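Local structure of exopolysaccharide biosynthesis protein (Pantoea stewartii subsp. stewartii DC283, 6TGF) at residues 292-297 against 326-331; 533-538 against 640-645; 464-469 against 491-496. The protein modifies the glycans of the bacterial biofilm, probably by hydrolysis, as a trimeric, tailspike-like enzyme with a parallel beta-helix body. All blocks are in the same frame, centred on the assembly; numbering follows the deposited sequence.

Interaction 1: 292-297 against 326-331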
loop_
_atom_site.group_PDB
_atom_site.type_symbol
_atom_site.label_atom_id
_atom_site.label_comp_id
_atom_site.label_asym_id
_atom_site.label_seq_id
_atom_site.Cartn_x
_atom_site.Cartn_y
_atom_site.Cartn_z
ATOM N N PHE B 292 23.438 6.501 9.294
ATOM C CA PHE B 292 22.865 6.307 7.935
ATOM C C PHE B 292 23.789 5.455 7.060
ATOM O O PHE B 292 25.024 5.633 7.104
ATOM C CB PHE B 292 22.634 7.662 7.260
ATOM C CG PHE B 292 21.195 8.106 7.199
ATOM C CD1 PHE B 292 20.453 8.290 8.357
ATOM C CD2 PHE B 292 20.587 8.355 5.979
ATOM C CE1 PHE B 292 19.131 8.706 8.294
ATOM C CE2 PHE B 292 19.266 8.770 5.917
ATOM C CZ PHE B 292 18.541 8.944 7.074
ATOM N N PHE B 293 23.182 4.557 6.278
ATOM C CA PHE B 293 23.763 3.952 5.050
ATOM C C PHE B 293 22.668 3.858 3.984
ATOM O O PHE B 293 21.777 2.998 4.110
ATOM C CB PHE B 293 24.370 2.572 5.315
ATOM C CG PHE B 293 25.079 1.987 4.119
ATOM C CD1 PHE B 293 24.385 1.276 3.151
ATOM C CD2 PHE B 293 26.440 2.172 3.946
ATOM C CE1 PHE B 293 25.043 0.753 2.046
ATOM C CE2 PHE B 293 27.097 1.649 2.843
ATOM C CZ PHE B 293 26.397 0.938 1.896
ATOM N N ARG B 294 22.729 4.730 2.977
ATOM C CA ARG B 294 21.858 4.675 1.774
ATOM C C ARG B 294 22.700 4.185 0.591
ATOM O O ARG B 294 23.877 4.573 0.495
ATOM C CB ARG B 294 21.228 6.043 1.492
ATOM C CG ARG B 294 20.434 6.106 0.195
ATOM C CD ARG B 294 19.994 7.517 -0.133
ATOM N NE ARG B 294 19.324 7.608 -1.426
ATOM C CZ ARG B 294 19.930 7.620 -2.612
ATOM N NH1 ARG B 294 21.247 7.536 -2.702
ATOM N NH2 ARG B 294 19.208 7.710 -3.717
ATOM N N ILE B 295 22.110 3.345 -0.260
ATOM C CA ILE B 295 22.723 2.876 -1.535
ATOM C C ILE B 295 21.589 2.645 -2.541
ATOM O O ILE B 295 20.610 1.965 -2.180
ATOM C CB ILE B 295 23.611 1.636 -1.295
ATOM C CG1 ILE B 295 24.485 1.316 -2.510
ATOM C CG2 ILE B 295 22.794 0.429 -0.859
ATOM C CD1 ILE B 295 25.751 0.571 -2.161
ATOM N N SER B 296 21.691 3.242 -3.731
ATOM C CA SER B 296 20.607 3.269 -4.747
ATOM C C SER B 296 21.194 3.214 -6.161
ATOM O O SER B 296 22.250 3.837 -6.391
ATOM C CB SER B 296 19.738 4.484 -4.565
ATOM O OG SER B 296 18.563 4.391 -5.359
ATOM N N GLY B 297 20.523 2.489 -7.061
ATOM C CA GLY B 297 20.789 2.504 -8.512
ATOM C C GLY B 297 20.034 3.629 -9.196
ATOM O O GLY B 297 19.276 4.336 -8.502
ATOM N N TRP B 326 19.869 3.316 10.393
ATOM C CA TRP B 326 18.969 3.485 9.220
ATOM C C TRP B 326 19.689 3.034 7.946
ATOM O O TRP B 326 20.828 3.488 7.718
ATOM C CB TRP B 326 18.489 4.938 9.110
ATOM C CG TRP B 326 17.494 5.322 10.161
ATOM C CD1 TRP B 326 16.153 5.069 10.157
ATOM C CD2 TRP B 326 17.762 6.034 11.381
ATOM N NE1 TRP B 326 15.568 5.571 11.288
ATOM C CE2 TRP B 326 16.530 6.170 12.058
ATOM C CE3 TRP B 326 18.916 6.568 11.967
ATOM C CZ2 TRP B 326 16.426 6.819 13.287
ATOM C CZ3 TRP B 326 18.811 7.210 13.181
ATOM C CH2 TRP B 326 17.581 7.331 13.832
ATOM N N VAL B 327 19.041 2.170 7.156
ATOM C CA VAL B 327 19.581 1.598 5.886
ATOM C C VAL B 327 18.487 1.664 4.813
ATOM O O VAL B 327 17.343 1.270 5.109
ATOM C CB VAL B 327 20.093 0.158 6.088
ATOM C CG1 VAL B 327 20.602 -0.455 4.791
ATOM C CG2 VAL B 327 21.171 0.089 7.159
ATOM N N GLU B 328 18.841 2.151 3.618
ATOM C CA GLU B 328 17.961 2.205 2.419
ATOM C C GLU B 328 18.716 1.595 1.229
ATOM O O GLU B 328 19.778 2.140 0.863
ATOM C CB GLU B 328 17.528 3.645 2.132
ATOM C CG GLU B 328 16.884 4.340 3.322
ATOM C CD GLU B 328 16.404 5.763 3.073
ATOM O OE1 GLU B 328 17.068 6.491 2.305
ATOM O OE2 GLU B 328 15.364 6.142 3.652
ATOM N N ILE B 329 18.203 0.488 0.680
ATOM C CA ILE B 329 18.680 -0.145 -0.588
ATOM C C ILE B 329 17.535 -0.081 -1.603
ATOM O O ILE B 329 16.422 -0.517 -1.250
ATOM C CB ILE B 329 19.140 -1.602 -0.369
ATOM C CG1 ILE B 329 19.951 -1.773 0.917
ATOM C CG2 ILE B 329 19.906 -2.103 -1.584
ATOM C CD1 ILE B 329 20.389 -3.198 1.174
ATOM N N SER B 330 17.787 0.426 -2.814
ATOM C CA SER B 330 16.746 0.573 -3.865
ATOM C C SER B 330 17.357 0.577 -5.270
ATOM O O SER B 330 18.493 1.055 -5.429
ATOM C CB SER B 330 15.907 1.807 -3.623
ATOM O OG SER B 330 16.717 2.969 -3.510
ATOM N N ASN B 331 16.608 0.045 -6.242
ATOM C CA ASN B 331 16.879 0.141 -7.701
ATOM C C ASN B 331 18.188 -0.580 -8.049
ATOM O O ASN B 331 18.973 -0.016 -8.831
ATOM C CB ASN B 331 16.923 1.601 -8.160
ATOM C CG ASN B 331 15.749 2.412 -7.662
ATOM O OD1 ASN B 331 14.614 1.943 -7.677
ATOM N ND2 ASN B 331 16.014 3.631 -7.218
#
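Arg294 and Glu328 leave adjacent parallel strands with different first torsions. Arg294 CG stands anti to its own N (chi1 174°) and the chain then runs extended to NE, whereas Glu328 CG is anti to the carbonyl carbon (chi1 -54°). The two side chains therefore pass at a slant, with Arg294 CD 3.9 Å from Glu328 OE1. Arg294 NE and Glu328 OE1 remain 4.5 Å apart, too far for a salt bridge, and the guanidinium and carboxylate planes are turned 67° from each other. Each finds its main polar partners outside the pair: Ile269 O and Gln272 OE1 take the guanidinium, which also reaches Asn301 OD1 of the second subunit, while Gly303 N of that subunit binds Glu328 OE2.

On the same face Phe292 CE1 rests 3.9 Å from Trp326 CB, and the hydroxyls Ser296 OG and Ser330 OG are hydrogen-bonded at 3.0 Å. The inward face is apolar. Ile295 and Ile329 lie alongside each other, pointing the same way, with their CG2 methyls 3.9 Å apart. Backbone bonds join the strands in regular parallel fashion, Ile295 N to Glu328 O at 2.9 Å being one of five.

This in-register stacking on successive coils, with aromatic, isoleucine and serine pairs among the aligned positions, is characteristic of a parallel beta-helix. Strand 290-296 lies between 271-272 and 327-330, and 327-330 passes the pairing on to 356-366; Phe293, Ile295, Val327 and Ile329 pack inward toward strands 318-324, 346-350 and 356-366, while the opposite face meets the second subunit.

Interaction 2: 533-538 against 640-645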
loop_
_atom_site.group_PDB
_atom_site.type_symbol
_atom_site.label_atom_id
_atom_site.label_comp_id
_atom_site.label_asym_id
_atom_site.label_seq_id
_atom_site.Cartn_x
_atom_site.Cartn_y
_atom_site.Cartn_z
ATOM N N TRP B 533 -30.422 -17.732 5.317
ATOM C CA TRP B 533 -31.734 -18.188 4.787
ATOM C C TRP B 533 -32.820 -18.064 5.862
ATOM O O TRP B 533 -32.788 -18.849 6.829
ATOM C CB TRP B 533 -31.597 -19.630 4.288
ATOM C CG TRP B 533 -30.406 -19.833 3.404
ATOM C CD1 TRP B 533 -30.207 -19.302 2.164
ATOM C CD2 TRP B 533 -29.231 -20.610 3.702
ATOM N NE1 TRP B 533 -28.995 -19.699 1.665
ATOM C CE2 TRP B 533 -28.375 -20.504 2.584
ATOM C CE3 TRP B 533 -28.823 -21.389 4.791
ATOM C CZ2 TRP B 533 -27.138 -21.144 2.531
ATOM C CZ3 TRP B 533 -27.600 -22.023 4.738
ATOM C CH2 TRP B 533 -26.771 -21.901 3.621
ATOM N N LEU B 534 -33.742 -17.110 5.688
ATOM C CA LEU B 534 -34.946 -16.922 6.542
ATOM C C LEU B 534 -36.191 -17.230 5.703
ATOM O O LEU B 534 -36.465 -16.463 4.757
ATOM C CB LEU B 534 -34.971 -15.486 7.078
ATOM C CG LEU B 534 -33.723 -15.034 7.838
ATOM C CD1 LEU B 534 -33.805 -13.554 8.177
ATOM C CD2 LEU B 534 -33.515 -15.856 9.102
ATOM N N LEU B 535 -36.900 -18.316 6.032
ATOM C CA LEU B 535 -38.111 -18.794 5.308
ATOM C C LEU B 535 -39.368 -18.219 5.968
ATOM O O LEU B 535 -39.444 -18.234 7.213
ATOM C CB LEU B 535 -38.140 -20.327 5.320
ATOM C CG LEU B 535 -37.067 -21.014 4.477
ATOM C CD1 LEU B 535 -37.148 -22.525 4.628
ATOM C CD2 LEU B 535 -37.189 -20.621 3.012
ATOM N N GLU B 536 -40.318 -17.749 5.152
ATOM C CA GLU B 536 -41.583 -17.106 5.598
ATOM C C GLU B 536 -42.778 -17.881 5.032
ATOM O O GLU B 536 -42.711 -18.310 3.861
ATOM C CB GLU B 536 -41.617 -15.644 5.148
ATOM C CG GLU B 536 -42.916 -14.931 5.489
ATOM C CD GLU B 536 -42.928 -13.437 5.210
ATOM O OE1 GLU B 536 -41.891 -12.903 4.761
ATOM O OE2 GLU B 536 -43.981 -12.809 5.441
ATOM N N ASN B 537 -43.826 -18.046 5.846
ATOM C CA ASN B 537 -45.143 -18.599 5.434
ATOM C C ASN B 537 -46.250 -17.820 6.158
ATOM O O ASN B 537 -46.761 -18.325 7.179
ATOM C CB ASN B 537 -45.234 -20.107 5.691
ATOM C CG ASN B 537 -46.505 -20.725 5.147
ATOM O OD1 ASN B 537 -47.045 -20.266 4.143
ATOM N ND2 ASN B 537 -46.988 -21.769 5.799
ATOM N N ASN B 538 -46.579 -16.624 5.656
ATOM C CA ASN B 538 -47.732 -15.807 6.122
ATOM C C ASN B 538 -48.987 -16.334 5.419
ATOM O O ASN B 538 -49.480 -15.672 4.486
ATOM C CB ASN B 538 -47.505 -14.305 5.916
ATOM C CG ASN B 538 -46.877 -13.637 7.121
ATOM O OD1 ASN B 538 -45.775 -13.995 7.534
ATOM N ND2 ASN B 538 -47.571 -12.667 7.694
ATOM N N ALA B 640 -38.364 -18.442 9.825
ATOM C CA ALA B 640 -37.614 -19.645 10.254
ATOM C C ALA B 640 -36.188 -19.584 9.698
ATOM O O ALA B 640 -36.037 -19.590 8.461
ATOM C CB ALA B 640 -38.333 -20.892 9.797
ATOM N N ALA B 641 -35.189 -19.527 10.586
ATOM C CA ALA B 641 -33.746 -19.446 10.255
ATOM C C ALA B 641 -33.170 -20.862 10.136
ATOM O O ALA B 641 -33.328 -21.646 11.091
ATOM C CB ALA B 641 -33.021 -18.640 11.305
ATOM N N ILE B 642 -32.535 -21.171 9.002
ATOM C CA ILE B 642 -31.864 -22.481 8.742
ATOM C C ILE B 642 -30.414 -22.367 9.224
ATOM O O ILE B 642 -29.680 -21.502 8.707
ATOM C CB ILE B 642 -31.961 -22.886 7.254
ATOM C CG1 ILE B 642 -33.323 -23.492 6.898
ATOM C CG2 ILE B 642 -30.842 -23.846 6.875
ATOM C CD1 ILE B 642 -34.521 -22.752 7.446
ATOM N N MET B 643 -30.030 -23.208 10.188
ATOM C CA MET B 643 -28.670 -23.247 10.787
ATOM C C MET B 643 -28.219 -24.710 10.863
ATOM O O MET B 643 -29.031 -25.554 11.280
ATOM C CB MET B 643 -28.680 -22.598 12.174
ATOM C CG MET B 643 -29.138 -21.145 12.129
ATOM S SD MET B 643 -29.209 -20.315 13.736
ATOM C CE MET B 643 -30.269 -21.440 14.637
ATOM N N ILE B 644 -26.983 -24.991 10.439
ATOM C CA ILE B 644 -26.504 -26.365 10.107
ATOM C C ILE B 644 -25.213 -26.668 10.878
ATOM O O ILE B 644 -24.370 -25.761 11.011
ATOM C CB ILE B 644 -26.316 -26.513 8.582
ATOM C CG1 ILE B 644 -27.579 -26.102 7.818
ATOM C CG2 ILE B 644 -25.872 -27.927 8.229
ATOM C CD1 ILE B 644 -27.442 -26.124 6.311
ATOM N N LYS B 645 -25.097 -27.904 11.375
ATOM C CA LYS B 645 -23.847 -28.518 11.897
ATOM C C LYS B 645 -23.509 -29.725 11.017
ATOM O O LYS B 645 -24.454 -30.342 10.488
ATOM C CB LYS B 645 -24.020 -28.932 13.362
ATOM C CG LYS B 645 -24.203 -27.780 14.339
ATOM C CD LYS B 645 -24.691 -28.216 15.700
ATOM C CE LYS B 645 -24.807 -27.066 16.676
ATOM N NZ LYS B 645 -24.832 -27.539 18.079
#
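Leu535 and Ala640 form a hydrogen-bonded pair at the border of an antiparallel beta-sandwich, where strand 534-537, outermost within this chain, joins strand 637-646 of a five-stranded sheet. The strands are splayed, with their directions at 148°. Between the two segments the pairing involves Trp533 to Leu535 and Ala640 to Ile642; it continues through a backbone bond of Asn537 to Thr637.

Backbone bonds come first. Leu535 and Ala640 exchange two of them, Leu535 N to Ala640 O at 2.9 Å and Ala640 N to Leu535 O at 2.8 Å. A third runs from Ile642 N to Trp533 O at 3.2 Å; it is nearly straight (170° at the hydrogen). Between these rungs Leu534 and Ala641 form a non-hydrogen-bonded pair.

Apolar contacts divide between the two faces. On one, Leu534 CG lies anti to its carbonyl carbon (chi1 -55°), and the CD2 methyl leans over the small side chain of Ala641, 3.6 Å from its CB; Thr647 of the third subunit packs on both residues. The other face looks into the sandwich. Here Leu535 CD1 meets Ile642 CD1 at 3.9 Å, the two side chains slanting past one another, and both touch Leu547 of the facing sheet. Trp533 and Ile644 reach strand 659-664 of that sheet, the indole packing on Ala662 and Met664.

Subunit contacts follow further along strand 637-646. Lys645 NZ makes a salt bridge with Glu562 OE1 of the second subunit, so this strand contributes to the trimer as well as to its own sheet.

The Trp533 indole and the Ile642 side chain cross at about a right angle, bringing ring carbon CE3 of Trp533 to 3.8 Å from Ile642 CG2.

Interaction 3: 464-469 against 491-496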
loop_
_atom_site.group_PDB
_atom_site.type_symbol
_atom_site.label_atom_id
_atom_site.label_comp_id
_atom_site.label_asym_id
_atom_site.label_seq_id
_atom_site.Cartn_x
_atom_site.Cartn_y
_atom_site.Cartn_z
ATOM N N LEU B 464 -0.762 -14.354 -0.272
ATOM C CA LEU B 464 0.473 -15.174 -0.399
ATOM C C LEU B 464 0.145 -16.383 -1.280
ATOM O O LEU B 464 -0.890 -17.030 -1.034
ATOM C CB LEU B 464 0.975 -15.606 0.984
ATOM C CG LEU B 464 2.289 -16.391 0.994
ATOM C CD1 LEU B 464 3.443 -15.549 0.467
ATOM C CD2 LEU B 464 2.606 -16.904 2.390
ATOM N N SER B 465 0.982 -16.644 -2.287
ATOM C CA SER B 465 0.878 -17.810 -3.201
ATOM C C SER B 465 2.144 -18.661 -3.084
ATOM O O SER B 465 3.235 -18.131 -3.360
ATOM C CB SER B 465 0.642 -17.368 -4.620
ATOM O OG SER B 465 -0.601 -16.691 -4.736
ATOM N N LEU B 466 1.995 -19.916 -2.656
ATOM C CA LEU B 466 3.048 -20.964 -2.721
ATOM C C LEU B 466 2.617 -21.997 -3.769
ATOM O O LEU B 466 1.541 -22.595 -3.590
ATOM C CB LEU B 466 3.222 -21.603 -1.339
ATOM C CG LEU B 466 3.491 -20.634 -0.188
ATOM C CD1 LEU B 466 3.364 -21.340 1.152
ATOM C CD2 LEU B 466 4.862 -19.992 -0.322
ATOM N N GLU B 467 3.405 -22.165 -4.835
ATOM C CA GLU B 467 3.111 -23.095 -5.959
ATOM C C GLU B 467 4.330 -23.987 -6.219
ATOM O O GLU B 467 5.420 -23.440 -6.459
ATOM C CB GLU B 467 2.732 -22.316 -7.220
ATOM C CG GLU B 467 1.437 -21.532 -7.088
ATOM C CD GLU B 467 0.798 -21.124 -8.406
ATOM O OE1 GLU B 467 -0.381 -20.705 -8.385
ATOM O OE2 GLU B 467 1.479 -21.219 -9.453
ATOM N N ASP B 468 4.139 -25.308 -6.155
ATOM C CA ASP B 468 5.149 -26.340 -6.514
ATOM C C ASP B 468 6.403 -26.168 -5.646
ATOM O O ASP B 468 7.517 -26.347 -6.173
ATOM C CB ASP B 468 5.481 -26.282 -8.007
ATOM C CG ASP B 468 6.337 -27.442 -8.491
ATOM O OD1 ASP B 468 5.996 -28.597 -8.166
ATOM O OD2 ASP B 468 7.343 -27.179 -9.176
ATOM N N CYS B 469 6.225 -25.851 -4.361
ATOM C CA CYS B 469 7.320 -25.709 -3.365
ATOM C C CYS B 469 7.522 -27.049 -2.652
ATOM O O CYS B 469 6.549 -27.556 -2.060
ATOM C CB CYS B 469 7.024 -24.588 -2.378
ATOM S SG CYS B 469 7.180 -22.945 -3.122
ATOM N N SER B 491 2.254 -27.526 -2.296
ATOM C CA SER B 491 2.777 -26.454 -1.408
ATOM C C SER B 491 1.826 -26.304 -0.217
ATOM O O SER B 491 0.611 -26.482 -0.419
ATOM C CB SER B 491 2.924 -25.153 -2.150
ATOM O OG SER B 491 3.678 -25.326 -3.339
ATOM N N TRP B 492 2.348 -26.003 0.976
ATOM C CA TRP B 492 1.512 -25.747 2.180
ATOM C C TRP B 492 2.283 -24.945 3.234
ATOM O O TRP B 492 3.503 -24.751 3.076
ATOM C CB TRP B 492 0.948 -27.058 2.750
ATOM C CG TRP B 492 1.967 -28.062 3.198
ATOM C CD1 TRP B 492 2.862 -28.739 2.420
ATOM C CD2 TRP B 492 2.158 -28.549 4.540
ATOM N NE1 TRP B 492 3.612 -29.591 3.186
ATOM C CE2 TRP B 492 3.202 -29.499 4.489
ATOM C CE3 TRP B 492 1.564 -28.264 5.775
ATOM C CZ2 TRP B 492 3.658 -30.162 5.629
ATOM C CZ3 TRP B 492 2.015 -28.920 6.900
ATOM C CH2 TRP B 492 3.048 -29.856 6.825
ATOM N N ILE B 493 1.559 -24.470 4.252
ATOM C CA ILE B 493 2.099 -23.731 5.430
ATOM C C ILE B 493 1.927 -24.625 6.660
ATOM O O ILE B 493 0.770 -24.938 7.002
ATOM C CB ILE B 493 1.393 -22.370 5.602
ATOM C CG1 ILE B 493 1.501 -21.507 4.340
ATOM C CG2 ILE B 493 1.921 -21.641 6.829
ATOM C CD1 ILE B 493 0.548 -20.333 4.310
ATOM N N ASP B 494 3.039 -25.031 7.280
ATOM C CA ASP B 494 3.058 -25.831 8.532
ATOM C C ASP B 494 2.927 -24.866 9.715
ATOM O O ASP B 494 3.949 -24.271 10.106
ATOM C CB ASP B 494 4.318 -26.697 8.612
ATOM C CG ASP B 494 4.308 -27.709 9.744
ATOM O OD1 ASP B 494 3.449 -27.589 10.636
ATOM O OD2 ASP B 494 5.162 -28.612 9.722
ATOM N N ASN B 495 1.710 -24.714 10.249
ATOM C CA ASN B 495 1.392 -23.822 11.397
ATOM C C ASN B 495 1.167 -24.678 12.651
ATOM O O ASN B 495 0.324 -24.298 13.485
ATOM C CB ASN B 495 0.189 -22.926 11.080
ATOM C CG ASN B 495 0.025 -21.759 12.032
ATOM O OD1 ASN B 495 -1.058 -21.189 12.131
ATOM N ND2 ASN B 495 1.085 -21.388 12.735
ATOM N N SER B 496 1.912 -25.782 12.782
ATOM C CA SER B 496 1.807 -26.766 13.894
ATOM C C SER B 496 2.582 -26.252 15.113
ATOM O O SER B 496 3.056 -25.101 15.068
ATOM C CB SER B 496 2.291 -28.127 13.456
ATOM O OG SER B 496 3.697 -28.127 13.251
#
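The contact between Ser491 and the turn at Cys469 joins two successive coils of the parallel beta-helix where the chain leaves one face of the coil; one hydroxyl grips the backbone and a small apolar cluster adjoins it. Ser491 OG accepts the N-H of Cys469 at 2.8 Å, with an almost straight approach (174° at the hydrogen), and is also hydrogen-bonded to Gln488 O, three residues back. This double hold fixes the rotation of the hydroxyl. Its placement follows from chi1 of -52°, which puts OG anti to the carbonyl carbon of Ser491. The CB of Ser491 packs beside Leu466, CB to CB 3.7 Å.

Further along, Leu466 and Ile493 cross at about a right angle, with Leu466 CD1 3.7 Å from Ile493 CG1. Leu464 CD2 approaches Ile493 CD1 more loosely, at 4.4 Å.

The segments do not pair as strands. Strand 458-467 bonds instead to 443-446 in the preceding coil and to 479-488 in the next; the chain leaving 479-488 passes through Ser491 in the loop that leads to strand 493-494, which runs parallel to 473-474, while Leu466 and Cys469 pack on Ile445 and on Pro451 of strand 450-453.

How the interactions relate
Along the chain the order is interaction 1, interaction 3, interaction 2, each closing before the next opens. Interactions 1 and 3 belong to the same beta-helix, their centres 31 Å apart; strands 290-296, 327-330 and 458-467 are linked through one continuous series of parallel pairings, so the two contacts sample an early and a late part of that body. Interaction 2 lies beyond it in an antiparallel sandwich, 39 Å from interaction 3 and 60 Å from interaction 1, centre to centre. No two contacts touch. Interactions 1 and 2 both meet the second subunit, so the elongated trimer is joined in the beta-helix body as well as in the following domain.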